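Local coordinates for protein phosphonopyruvate hydrolase (Variovorax sp., PDB 2HJP) that hydrolyses the carbon-phosphorus bond of phosphonopyruvate, with a divalent metal ion, to give pyruvate and phosphate, at residues 21-26 and 236-241; 82-87 and 108-113; 158-163 and 186-191. All coordinates share one frame; numbering follows the deposited sequence.

All three contacts join the loops and strand ends at the C-terminal rim of one eight-stranded parallel (beta/alpha)8 barrel. Contact 1 joins the end of strand 17-21 and the loop after it to helix 237-256, which follows strand 229-234, where these two strands close the ring. Between its two segments come, in series, contact 2, at the ends of the neighbouring strands 78-81 and 106-110, and contact 3, beyond the neighbouring strands 151-156 and 182-185. Their centres lie about 21 Å (1 and 2), 24 Å (1 and 3) and 17 Å (2 and 3) apart, and none touch. Contact 2 borders the magnesium site, contact 3 grips the phosphonate, and contact 1 binds a sodium ion.

Contact 1: residues 21-26 and 236-241; sequences AAHNPL and NHAIRA. With NA (sodium ion), chain D.
Ile239 lays its terminal methyl on the imidazole of His23, and this CH-pi contact leads the apolar part of the interface. CD1 of Ile239 stands 3.6 Å from the centroid of the His23 ring and only 2° off the ring normal, so it presses on the middle of one face. CG1 of Ile239 is anti to the backbone N (chi1 -167°), and the bend at chi2 brings CD1 over the ring. The imidazole edge meets the first turn of helix 237-256: CE1 of His23 lies 3.6 Å from Ile239 CA, and Ala238 C approaches the same edge close to the ring plane. Two alanines fill the other end. CB of Ala238 is 3.6 Å from Ala21 O, a buried carbonyl oxygen with no polar partner in the model, and CB of Ala21 packs 3.9 Å from Asn236 N.

Polar links run through a third element. Glu45, on helix 43-49, bonds His23 ND1 with one carboxylate oxygen and accepts the N-H of Ile239 with the other, which ties the segments together and fixes the rotation of the imidazole. At the helix start, Arg240 NH1 donates to Asn236 OD1 at 2.9 Å, with the oxygen nearly in the guanidinium plane. The same guanidinium forms a salt bridge to Asp263 of the second subunit.

Metal binding uses the backbone: His23 O coordinates the sodium ion at 2.7 Å, and Ser49 OG is another of its ligands. Asn24 then N-caps helix 25-34 through a bond from Val27 N to its OD1. With strands 17-21 and 229-234 adjacent in the sheet, this is the seam where the first and last beta-alpha units meet and close the TIM barrel.

Contact 2: residues 82-87 and 108-113; sequences IDTGFG and VMEDKT
Ile82 and Val108 carry the parallel pairing of barrel strands 78-81 and 106-110 one step further, just where the first of them breaks into a type II' beta turn, Ile82 to Gly85, beside the magnesium site. Ile82 N donates to Val108 O at 2.9 Å, and Glu110 N donates to Asp83 O at 2.9 Å. The turn is closed by Gly85 N bonding to Ile82 O. Asp83 O is heavily used: besides the Glu110 amide it meets the CA-H of Met109, with Met109 CA 3.3 Å away, and water 1 lies between it and Glu110 OE2.

Side chains flank the two backbone bonds. Met109 crosses Ile82, its CB 4.0 Å from Ile82 CG1. Further out, the extended chi1 (-176°) and chi2 of Met109 carry its SD to 3.8 Å from Gly85 CA, a spot where a side chain at Gly85 would clash with the sulfur. Glu110 holds its CG between the backbone N and the carbonyl carbon (chi1 62°), which lays the chain over the turn, with CG 3.7 Å from Thr84 CG2. That methyl also reaches Lys112 O, at 3.4 Å.

Two acidic groups come near each other, Asp83 OD2 and Glu110 OE2 being 5.2 Å apart. Magnesium near the Asp83 side chain, and Arg155, whose NE makes a long, weak ion pair with Glu110 OE2, would probably offset their mutual repulsion. The two backbone bonds probably help to place the backbone that carries these carboxylates at the border of the metal and substrate sites.

Contact 3: residues 158-163 and 186-191; sequences ALIAGL and HSRQKT. With PPR (phosphonopyruvate), chain G.
Ile160 leans on the backbone of residues 186 to 188, and this is the tight part of the contact. Its CG1 lies 3.6 Å from His186 O, while CB of Leu159 approaches that same oxygen at 3.6 Å, so two aliphatic groups crowd round the oxygen. The modelled CD1 of Ile160 comes too near Ser187 and Arg188 for its exact position to be trusted. Water 2 completes the join: it donates to His186 O at 2.8 Å and accepts from Ile160 N at 3.3 Å. An alanine in place of Ile160 takes away CG1 and would probably open a gap beside His186 O, leaving the backbone of residues 186 to 188 less firmly packed.

The opposite character appears past Arg188, where residues 189 to 191 are solvent-exposed and packing against 158-163 fades. Order there comes from within the loop: Ser187 OG accepts the N-H of Gln189 at 3.3 Å in an ST turn and also bonds to Glu194 at the start of helix 193-201.

Polar ends of the loop point at phosphonopyruvate. His186 NE2 donates in its ring plane to O3P of the ligand at 2.8 Å, a nearly straight bond (164°). A bend at chi2 (-79°) folds Arg188 back to the same group, with NH1 bonding O3P at 2.8 Å and NH2 bonding O1P at 3.2 Å; His186 NE2 sits over one face of this guanidinium, toward its rim. Arg155 and Ser42 add further bonds to the ligand. The loop after strand 182-185 thus lines the substrate pocket, and the loop after neighbouring strand 151-156 packs against it from behind, at the C-terminal mouth of a TIM barrel of the PEP mutase/isocitrate lyase superfamily.

Contact 1: residues 21-26 and 236-241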
loop_
_atom_site.group_PDB
_atom_site.type_symbol
_atom_site.label_atom_id
_atom_site.label_comp_id
_atom_site.label_asym_id
_atom_site.label_seq_id
_atom_site.Cartn_x
_atom_site.Cartn_y
_atom_site.Cartn_z
ATOM N N ALA A 21 -8.970 -13.640 17.570
ATOM C CA ALA A 21 -7.968 -12.790 16.974
ATOM C C ALA A 21 -7.290 -13.461 15.755
ATOM O O ALA A 21 -7.108 -14.693 15.708
ATOM C CB ALA A 21 -6.878 -12.500 18.034
ATOM N N ALA A 22 -6.880 -12.640 14.790
ATOM C CA ALA A 22 -6.140 -13.120 13.653
ATOM C C ALA A 22 -5.198 -12.009 13.214
ATOM O O ALA A 22 -5.607 -10.848 13.178
ATOM C CB ALA A 22 -7.053 -13.515 12.468
ATOM N N HIS A 23 -3.943 -12.358 12.901
ATOM C CA HIS A 23 -2.967 -11.341 12.423
ATOM C C HIS A 23 -2.742 -11.462 10.884
ATOM O O HIS A 23 -1.960 -10.694 10.277
ATOM C CB HIS A 23 -1.634 -11.430 13.214
ATOM C CG HIS A 23 -1.103 -12.822 13.384
ATOM N ND1 HIS A 23 -1.536 -13.679 14.392
ATOM C CD2 HIS A 23 -0.137 -13.489 12.715
ATOM C CE1 HIS A 23 -0.850 -14.811 14.322
ATOM N NE2 HIS A 23 -0.003 -14.721 13.309
ATOM N N ASN A 24 -3.366 -12.457 10.249
ATOM C CA ASN A 24 -3.305 -12.589 8.786
ATOM C C ASN A 24 -4.488 -13.424 8.310
ATOM O O ASN A 24 -5.188 -13.955 9.143
ATOM C CB ASN A 24 -1.973 -13.169 8.279
ATOM C CG ASN A 24 -1.669 -14.479 8.846
ATOM O OD1 ASN A 24 -2.491 -15.324 8.859
ATOM N ND2 ASN A 24 -0.429 -14.669 9.296
ATOM N N PRO A 25 -4.761 -13.474 6.981
ATOM C CA PRO A 25 -5.905 -14.253 6.441
ATOM C C PRO A 25 -5.814 -15.777 6.719
ATOM O O PRO A 25 -6.834 -16.441 6.898
ATOM C CB PRO A 25 -5.854 -13.962 4.947
ATOM C CG PRO A 25 -5.347 -12.507 4.906
ATOM C CD PRO A 25 -4.214 -12.588 5.937
ATOM N N LEU A 26 -4.592 -16.322 6.731
ATOM C CA LEU A 26 -4.458 -17.747 6.989
ATOM C C LEU A 26 -4.973 -18.070 8.419
ATOM O O LEU A 26 -5.736 -19.006 8.622
ATOM C CB LEU A 26 -2.983 -18.239 6.775
ATOM C CG LEU A 26 -2.644 -19.718 7.093
ATOM C CD1 LEU A 26 -3.445 -20.626 6.224
ATOM C CD2 LEU A 26 -1.160 -20.036 6.906
ATOM N N ASN A 236 -5.716 -12.169 21.791
ATOM C CA ASN A 236 -4.368 -12.275 21.199
ATOM C C ASN A 236 -3.742 -13.674 21.262
ATOM O O ASN A 236 -2.526 -13.819 21.236
ATOM C CB ASN A 236 -3.430 -11.250 21.936
ATOM C CG ASN A 236 -3.404 -11.447 23.493
ATOM O OD1 ASN A 236 -3.689 -12.527 23.983
ATOM N ND2 ASN A 236 -3.058 -10.367 24.250
ATOM N N HIS A 237 -4.579 -14.699 21.259
ATOM C CA HIS A 237 -4.135 -16.052 21.416
ATOM C C HIS A 237 -3.510 -16.637 20.135
ATOM O O HIS A 237 -2.676 -17.570 20.210
ATOM C CB HIS A 237 -5.306 -16.901 21.921
ATOM C CG HIS A 237 -5.903 -16.382 23.193
ATOM N ND1 HIS A 237 -6.798 -15.327 23.213
ATOM C CD2 HIS A 237 -5.563 -16.622 24.489
ATOM C CE1 HIS A 237 -6.968 -14.926 24.473
ATOM N NE2 HIS A 237 -6.232 -15.700 25.264
ATOM N N ALA A 238 -3.857 -16.086 18.987
ATOM C CA ALA A 238 -3.226 -16.612 17.756
ATOM C C ALA A 238 -1.757 -16.134 17.707
ATOM O O ALA A 238 -0.836 -16.938 17.465
ATOM C CB ALA A 238 -3.933 -16.085 16.516
ATOM N N ILE A 239 -1.511 -14.856 17.972
ATOM C CA ILE A 239 -0.090 -14.444 17.831
ATOM C C ILE A 239 0.772 -15.149 18.935
ATOM O O ILE A 239 1.959 -15.506 18.738
ATOM C CB ILE A 239 0.064 -12.847 17.876
ATOM C CG1 ILE A 239 1.467 -12.442 17.418
ATOM C CG2 ILE A 239 -0.216 -12.319 19.250
ATOM C CD1 ILE A 239 1.723 -12.610 15.924
ATOM N N ARG A 240 0.145 -15.384 20.076
ATOM C CA ARG A 240 0.849 -15.993 21.185
ATOM C C ARG A 240 1.152 -17.417 20.833
ATOM O O ARG A 240 2.301 -17.837 20.987
ATOM C CB ARG A 240 0.071 -15.854 22.518
ATOM C CG ARG A 240 0.279 -14.478 23.132
ATOM C CD ARG A 240 -0.916 -14.131 24.114
ATOM N NE ARG A 240 -0.756 -14.853 25.397
ATOM C CZ ARG A 240 -1.748 -15.038 26.249
ATOM N NH1 ARG A 240 -2.993 -14.527 25.957
ATOM N NH2 ARG A 240 -1.509 -15.789 27.312
ATOM N N ALA A 241 0.165 -18.139 20.304
ATOM C CA ALA A 241 0.412 -19.511 19.906
ATOM C C ALA A 241 1.529 -19.589 18.815
ATOM O O ALA A 241 2.391 -20.505 18.821
ATOM C CB ALA A 241 -0.904 -20.184 19.356
HETATM NA NA NA D . 0.636 -9.955 10.003
#

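Contact 2: residues 82-87 and 108-113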
loop_
_atom_site.group_PDB
_atom_site.type_symbol
_atom_site.label_atom_id
_atom_site.label_comp_id
_atom_site.label_asym_id
_atom_site.label_seq_id
_atom_site.Cartn_x
_atom_site.Cartn_y
_atom_site.Cartn_z
ATOM N N ILE A 82 -10.464 -0.375 15.508
ATOM C CA ILE A 82 -9.983 0.892 14.924
ATOM C C ILE A 82 -9.410 1.821 15.983
ATOM O O ILE A 82 -9.413 3.059 15.844
ATOM C CB ILE A 82 -11.088 1.602 14.058
ATOM C CG1 ILE A 82 -12.308 1.948 14.909
ATOM C CG2 ILE A 82 -11.489 0.645 12.923
ATOM C CD1 ILE A 82 -13.288 2.921 14.259
ATOM N N ASP A 83 -8.902 1.210 17.046
ATOM C CA ASP A 83 -8.254 1.937 18.140
ATOM C C ASP A 83 -9.104 3.112 18.601
ATOM O O ASP A 83 -10.227 2.869 19.061
ATOM C CB ASP A 83 -6.861 2.419 17.703
ATOM C CG ASP A 83 -5.806 1.250 17.597
ATOM O OD1 ASP A 83 -4.595 1.602 17.457
ATOM O OD2 ASP A 83 -6.139 0.007 17.618
ATOM N N THR A 84 -8.585 4.356 18.504
ATOM C CA THR A 84 -9.393 5.482 18.914
ATOM C C THR A 84 -10.031 6.201 17.737
ATOM O O THR A 84 -10.392 7.361 17.848
ATOM C CB THR A 84 -8.601 6.551 19.728
ATOM O OG1 THR A 84 -7.538 7.071 18.933
ATOM C CG2 THR A 84 -8.063 5.974 20.961
ATOM N N GLY A 85 -10.149 5.527 16.604
ATOM C CA GLY A 85 -10.748 6.144 15.428
ATOM C C GLY A 85 -9.762 6.884 14.561
ATOM O O GLY A 85 -10.141 7.583 13.605
ATOM N N PHE A 86 -8.482 6.743 14.901
ATOM C CA PHE A 86 -7.412 7.440 14.166
ATOM C C PHE A 86 -7.589 8.950 14.106
ATOM O O PHE A 86 -7.193 9.561 13.136
ATOM C CB PHE A 86 -7.295 6.921 12.735
ATOM C CG PHE A 86 -7.091 5.455 12.670
ATOM C CD1 PHE A 86 -5.888 4.905 13.133
ATOM C CD2 PHE A 86 -8.127 4.604 12.298
ATOM C CE1 PHE A 86 -5.732 3.526 13.252
ATOM C CE2 PHE A 86 -7.987 3.237 12.396
ATOM C CZ PHE A 86 -6.776 2.671 12.882
ATOM N N GLY A 87 -8.154 9.566 15.133
ATOM C CA GLY A 87 -8.320 11.005 15.082
ATOM C C GLY A 87 -9.598 11.401 15.783
ATOM O O GLY A 87 -10.060 10.668 16.659
ATOM N N VAL A 108 -14.678 -1.540 16.541
ATOM C CA VAL A 108 -14.575 -1.323 17.990
ATOM C C VAL A 108 -13.670 -0.071 18.071
ATOM O O VAL A 108 -12.551 -0.047 17.556
ATOM C CB VAL A 108 -13.895 -2.495 18.728
ATOM C CG1 VAL A 108 -13.629 -2.115 20.280
ATOM C CG2 VAL A 108 -14.796 -3.697 18.642
ATOM N N MET A 109 -14.162 0.952 18.771
ATOM C CA MET A 109 -13.459 2.221 18.954
ATOM C C MET A 109 -13.497 2.526 20.478
ATOM O O MET A 109 -14.548 2.435 21.101
ATOM C CB MET A 109 -14.171 3.337 18.164
ATOM C CG MET A 109 -13.455 4.629 18.232
ATOM S SD MET A 109 -14.121 5.900 17.163
ATOM C CE MET A 109 -15.881 5.842 17.545
ATOM N N GLU A 110 -12.348 2.826 21.063
ATOM C CA GLU A 110 -12.241 3.091 22.527
ATOM C C GLU A 110 -12.168 4.563 22.869
ATOM O O GLU A 110 -11.792 5.413 22.029
ATOM C CB GLU A 110 -10.985 2.380 23.076
ATOM C CG GLU A 110 -9.702 2.938 22.411
ATOM C CD GLU A 110 -8.631 1.847 22.203
ATOM O OE1 GLU A 110 -7.446 2.173 22.315
ATOM O OE2 GLU A 110 -8.989 0.672 21.944
ATOM N N ASP A 111 -12.497 4.888 24.116
ATOM C CA ASP A 111 -12.523 6.303 24.502
ATOM C C ASP A 111 -11.220 6.858 25.123
ATOM O O ASP A 111 -11.246 7.854 25.870
ATOM C CB ASP A 111 -13.726 6.584 25.425
ATOM C CG ASP A 111 -13.764 5.671 26.649
ATOM O OD1 ASP A 111 -12.824 4.873 26.854
ATOM O OD2 ASP A 111 -14.749 5.743 27.413
ATOM N N LYS A 112 -10.096 6.229 24.817
ATOM C CA LYS A 112 -8.817 6.729 25.317
ATOM C C LYS A 112 -8.539 8.036 24.521
ATOM O O LYS A 112 -9.022 8.206 23.388
ATOM C CB LYS A 112 -7.701 5.723 25.035
ATOM C CG LYS A 112 -7.920 4.391 25.698
ATOM C CD LYS A 112 -6.630 3.589 26.046
ATOM C CE LYS A 112 -5.755 3.268 24.880
ATOM N NZ LYS A 112 -4.487 2.600 25.359
ATOM N N THR A 113 -7.778 8.940 25.100
ATOM C CA THR A 113 -7.440 10.169 24.399
ATOM C C THR A 113 -6.369 9.707 23.447
ATOM O O THR A 113 -5.762 8.638 23.646
ATOM C CB THR A 113 -6.802 11.216 25.314
ATOM O OG1 THR A 113 -5.559 10.695 25.795
ATOM C CG2 THR A 113 -7.698 11.497 26.501
HETATM O O HOH W 1 -11.099 -0.106 20.135
#

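Contact 3: residues 158-163 and 186-191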
loop_
_atom_site.group_PDB
_atom_site.type_symbol
_atom_site.label_atom_id
_atom_site.label_comp_id
_atom_site.label_asym_id
_atom_site.label_seq_id
_atom_site.Cartn_x
_atom_site.Cartn_y
_atom_site.Cartn_z
ATOM N N ALA A 158 -12.680 3.280 31.122
ATOM C CA ALA A 158 -12.747 3.843 32.476
ATOM C C ALA A 158 -12.303 2.886 33.634
ATOM O O ALA A 158 -11.707 3.350 34.614
ATOM C CB ALA A 158 -14.147 4.386 32.728
ATOM N N LEU A 159 -12.597 1.583 33.557
ATOM C CA LEU A 159 -12.140 0.675 34.634
ATOM C C LEU A 159 -10.593 0.644 34.617
ATOM O O LEU A 159 -9.919 0.868 35.625
ATOM C CB LEU A 159 -12.712 -0.749 34.462
ATOM C CG LEU A 159 -14.237 -0.848 34.679
ATOM C CD1 LEU A 159 -14.781 -2.267 34.685
ATOM C CD2 LEU A 159 -14.513 -0.233 35.998
ATOM N N ILE A 160 -10.052 0.436 33.437
ATOM C CA ILE A 160 -8.624 0.387 33.227
ATOM C C ILE A 160 -7.948 1.713 33.634
ATOM O O ILE A 160 -6.889 1.693 34.258
ATOM C CB ILE A 160 -8.337 0.061 31.759
ATOM C CG1 ILE A 160 -8.940 -1.309 31.461
ATOM C CG2 ILE A 160 -6.851 0.220 31.461
ATOM C CD1 ILE A 160 -8.281 -2.482 32.099
ATOM N N ALA A 161 -8.578 2.844 33.321
ATOM C CA ALA A 161 -8.036 4.168 33.627
ATOM C C ALA A 161 -8.186 4.494 35.097
ATOM O O ALA A 161 -7.803 5.575 35.559
ATOM C CB ALA A 161 -8.764 5.178 32.824
ATOM N N GLY A 162 -8.768 3.560 35.825
ATOM C CA GLY A 162 -8.984 3.725 37.245
ATOM C C GLY A 162 -10.021 4.759 37.612
ATOM O O GLY A 162 -9.926 5.330 38.685
ATOM N N LEU A 163 -11.022 4.986 36.772
ATOM C CA LEU A 163 -12.024 5.999 37.087
ATOM C C LEU A 163 -13.216 5.447 37.873
ATOM O O LEU A 163 -14.097 6.194 38.340
ATOM C CB LEU A 163 -12.481 6.735 35.813
ATOM C CG LEU A 163 -11.341 7.343 34.967
ATOM C CD1 LEU A 163 -11.903 8.014 33.754
ATOM C CD2 LEU A 163 -10.577 8.352 35.735
ATOM N N HIS A 186 -13.753 -3.093 29.246
ATOM C CA HIS A 186 -12.483 -3.777 29.391
ATOM C C HIS A 186 -11.876 -3.748 30.807
ATOM O O HIS A 186 -12.154 -2.869 31.642
ATOM C CB HIS A 186 -11.517 -3.211 28.351
ATOM C CG HIS A 186 -10.499 -4.212 27.852
ATOM N ND1 HIS A 186 -10.578 -5.570 28.108
ATOM C CD2 HIS A 186 -9.352 -4.033 27.148
ATOM C CE1 HIS A 186 -9.522 -6.179 27.595
ATOM N NE2 HIS A 186 -8.761 -5.270 27.006
ATOM N N SER A 187 -11.037 -4.742 31.063
ATOM C CA SER A 187 -10.357 -4.874 32.357
ATOM C C SER A 187 -9.029 -5.643 32.187
ATOM O O SER A 187 -8.962 -6.579 31.396
ATOM C CB SER A 187 -11.240 -5.630 33.371
ATOM O OG SER A 187 -10.543 -5.830 34.602
ATOM N N ARG A 188 -7.997 -5.215 32.915
ATOM C CA ARG A 188 -6.683 -5.855 32.876
ATOM C C ARG A 188 -6.420 -6.621 34.168
ATOM O O ARG A 188 -5.288 -7.095 34.376
ATOM C CB ARG A 188 -5.554 -4.828 32.783
ATOM C CG ARG A 188 -5.586 -3.926 31.620
ATOM C CD ARG A 188 -5.086 -4.574 30.375
ATOM N NE ARG A 188 -5.227 -3.588 29.315
ATOM C CZ ARG A 188 -5.281 -3.889 28.026
ATOM N NH1 ARG A 188 -5.196 -5.162 27.627
ATOM N NH2 ARG A 188 -5.449 -2.907 27.150
ATOM N N GLN A 189 -7.424 -6.679 35.060
ATOM C CA GLN A 189 -7.296 -7.408 36.349
ATOM C C GLN A 189 -7.086 -8.870 36.048
ATOM O O GLN A 189 -7.578 -9.349 35.034
ATOM C CB GLN A 189 -8.585 -7.311 37.161
ATOM C CG GLN A 189 -8.470 -6.554 38.458
ATOM C CD GLN A 189 -8.012 -5.135 38.259
ATOM O OE1 GLN A 189 -8.081 -4.315 39.181
ATOM N NE2 GLN A 189 -7.540 -4.823 37.050
ATOM N N LYS A 190 -6.440 -9.598 36.964
ATOM C CA LYS A 190 -6.191 -11.024 36.752
ATOM C C LYS A 190 -7.323 -11.906 37.223
ATOM O O LYS A 190 -7.258 -13.146 37.082
ATOM C CB LYS A 190 -4.861 -11.443 37.389
ATOM C CG LYS A 190 -3.665 -10.735 36.781
ATOM C CD LYS A 190 -3.709 -10.912 35.261
ATOM C CE LYS A 190 -3.670 -12.435 34.880
ATOM N NZ LYS A 190 -3.606 -12.752 33.411
ATOM N N THR A 191 -8.348 -11.275 37.802
ATOM C CA THR A 191 -9.591 -11.972 38.220
ATOM C C THR A 191 -10.766 -11.180 37.634
ATOM O O THR A 191 -10.688 -9.963 37.433
ATOM C CB THR A 191 -9.843 -12.041 39.738
ATOM O OG1 THR A 191 -9.945 -10.712 40.243
ATOM C CG2 THR A 191 -8.753 -12.865 40.430
HETATM C C1 PPR G . -6.541 -5.745 20.620
HETATM O O1 PPR G . -6.611 -7.039 20.520
HETATM O "O2'" PPR G . -5.893 -5.036 19.898
HETATM C C2 PPR G . -7.372 -5.171 21.728
HETATM C C3 PPR G . -7.668 -5.727 22.939
HETATM O O2 PPR G . -7.841 -3.955 21.445
HETATM P P PPR G . -6.268 -5.358 24.101
HETATM O O1P PPR G . -6.279 -3.809 24.224
HETATM O O2P PPR G . -4.989 -5.930 23.432
HETATM O O3P PPR G . -6.660 -5.977 25.360
HETATM O O HOH W 2 -12.459 -0.148 31.305
#